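Local coordinates for acetone carboxylase alpha subunit (Xanthobacter autotrophicus Py2, PDB 5M45), which forms the alpha subunit of acetone carboxylase, a member of the hydantoinase B/oxoprolinase family that carries a manganese site and works within a six-chain assembly, at residues T589-A592 against Q598-R601. Sequence-based numbering, arbitrary orientation.
Sequences TWDA and QIKR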
loop_
_atom_site.group_PDB
_atom_site.type_symbol
_atom_site.label_atom_id
_atom_site.label_comp_id
_atom_site.label_asym_id
_atom_site.label_seq_id
_atom_site.Cartn_x
_atom_site.Cartn_y
_atom_site.Cartn_z
ATOM N N THR A 589 15.508 -39.998 -11.606
ATOM C CA THR A 589 15.202 -40.570 -12.925
ATOM C C THR A 589 14.768 -39.495 -13.945
ATOM O O THR A 589 14.970 -39.676 -15.163
ATOM C CB THR A 589 14.088 -41.616 -12.843
ATOM O OG1 THR A 589 12.893 -41.034 -12.291
ATOM C CG2 THR A 589 14.539 -42.807 -11.995
ATOM N N TRP A 590 14.169 -38.388 -13.481
ATOM C CA TRP A 590 13.618 -37.395 -14.392
ATOM C C TRP A 590 14.657 -36.659 -15.263
ATOM O O TRP A 590 14.419 -36.376 -16.420
ATOM C CB TRP A 590 12.801 -36.317 -13.629
ATOM C CG TRP A 590 11.610 -36.807 -12.897
ATOM C CD1 TRP A 590 10.903 -37.971 -13.122
ATOM C CD2 TRP A 590 10.939 -36.134 -11.829
ATOM N NE1 TRP A 590 9.841 -38.052 -12.246
ATOM C CE2 TRP A 590 9.838 -36.935 -11.445
ATOM C CE3 TRP A 590 11.160 -34.930 -11.152
ATOM C CZ2 TRP A 590 8.968 -36.563 -10.414
ATOM C CZ3 TRP A 590 10.288 -34.564 -10.130
ATOM C CH2 TRP A 590 9.204 -35.369 -9.779
ATOM N N ASP A 591 15.800 -36.359 -14.678
ATOM C CA ASP A 591 16.768 -35.445 -15.315
ATOM C C ASP A 591 17.272 -35.990 -16.668
ATOM O O ASP A 591 17.337 -35.252 -17.650
ATOM C CB ASP A 591 17.942 -35.146 -14.350
ATOM C CG ASP A 591 17.493 -34.555 -13.023
ATOM O OD1 ASP A 591 16.428 -34.976 -12.494
ATOM O OD2 ASP A 591 18.212 -33.663 -12.478
ATOM N N ALA A 592 17.540 -37.293 -16.715
ATOM C CA ALA A 592 17.981 -37.942 -17.960
ATOM C C ALA A 592 16.906 -38.001 -19.062
ATOM O O ALA A 592 17.248 -38.204 -20.223
ATOM C CB ALA A 592 18.520 -39.340 -17.658
ATOM N N GLN A 598 17.001 -26.767 -19.145
ATOM C CA GLN A 598 17.762 -26.056 -18.108
ATOM C C GLN A 598 17.166 -26.498 -16.763
ATOM O O GLN A 598 16.046 -26.106 -16.441
ATOM C CB GLN A 598 17.636 -24.535 -18.279
ATOM C CG GLN A 598 18.530 -23.757 -17.316
ATOM C CD GLN A 598 17.977 -22.415 -16.679
ATOM O OE1 GLN A 598 16.864 -21.898 -16.948
ATOM N NE2 GLN A 598 18.834 -21.839 -15.835
ATOM N N ILE A 599 17.899 -27.320 -15.998
ATOM C CA ILE A 599 17.411 -27.858 -14.736
ATOM C C ILE A 599 18.071 -27.144 -13.566
ATOM O O ILE A 599 19.286 -27.004 -13.539
ATOM C CB ILE A 599 17.682 -29.373 -14.622
ATOM C CG1 ILE A 599 16.928 -30.118 -15.726
ATOM C CG2 ILE A 599 17.304 -29.906 -13.225
ATOM C CD1 ILE A 599 17.186 -31.589 -15.797
ATOM N N LYS A 600 17.273 -26.717 -12.596
ATOM C CA LYS A 600 17.783 -26.237 -11.317
ATOM C C LYS A 600 17.436 -27.271 -10.225
ATOM O O LYS A 600 16.254 -27.482 -9.918
ATOM C CB LYS A 600 17.198 -24.857 -10.998
ATOM C CG LYS A 600 17.708 -23.789 -11.982
ATOM C CD LYS A 600 17.360 -22.373 -11.520
ATOM C CE LYS A 600 17.838 -21.325 -12.520
ATOM N NZ LYS A 600 17.637 -19.931 -11.958
ATOM N N ARG A 601 18.453 -27.955 -9.711
ATOM C CA ARG A 601 18.305 -28.977 -8.677
ATOM C C ARG A 601 19.367 -28.693 -7.609
ATOM O O ARG A 601 20.564 -28.963 -7.844
ATOM C CB ARG A 601 18.492 -30.390 -9.280
ATOM C CG ARG A 601 18.566 -31.529 -8.267
ATOM C CD ARG A 601 18.807 -32.903 -8.882
ATOM N NE ARG A 601 17.636 -33.474 -9.573
ATOM C CZ ARG A 601 16.589 -34.051 -8.995
ATOM N NH1 ARG A 601 15.625 -34.539 -9.750
ATOM N NH2 ARG A 601 16.466 -34.125 -7.673
#
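Asp591 and Arg601 join the two segments through a bidentate salt bridge. The guanidinium meets the carboxylate side-on, through NE and one terminal nitrogen. Arg601 NH1 donates to Asp591 OD1 at 2.9 Å, and OD1 accepts with its syn lone pair. Arg601 NE donates to Asp591 OD2 at 3.0 Å, with an N-H...O angle of 160°. OD2 lies in the guanidinium plane, whereas OD1 is tilted somewhat out of it. The planes of the two flat groups are 31° apart. Two bonds, one to each oxygen, restrict rotation of the carboxylate. The Arg601 chain runs extended to CD and then bends at chi3 (-74°), which turns the NE edge to Asp591.

Next to the salt bridge, Ile599 packs on the same aspartate. Its CD1 lies 3.9 Å from both CA and CB of Asp591, and its CG2 approaches OD2 at 3.9 Å. Ile599 and Arg601 are two apart on the strand, so both side chains project from it toward the loop.

Arg601 NH2 forms a further salt bridge with Asp582, so two carboxylates help to balance the guanidinium charge and probably hold its orientation. Trp590, next to Asp591, anchors the loop inward: its NE1 bonds to Leu579 O, and its ring meets Phe560, which also touches Ile599 and Arg601.

Residues 598-601 belong to strand 598-602, an outermost strand of a five-stranded antiparallel sheet within this chain, paired with strand 559-563. The contact fastens the preceding loop, at 589-592, to that edge strand at the surface of this chain, where Arg601 also packs on an apolar side chain of another protein's chain.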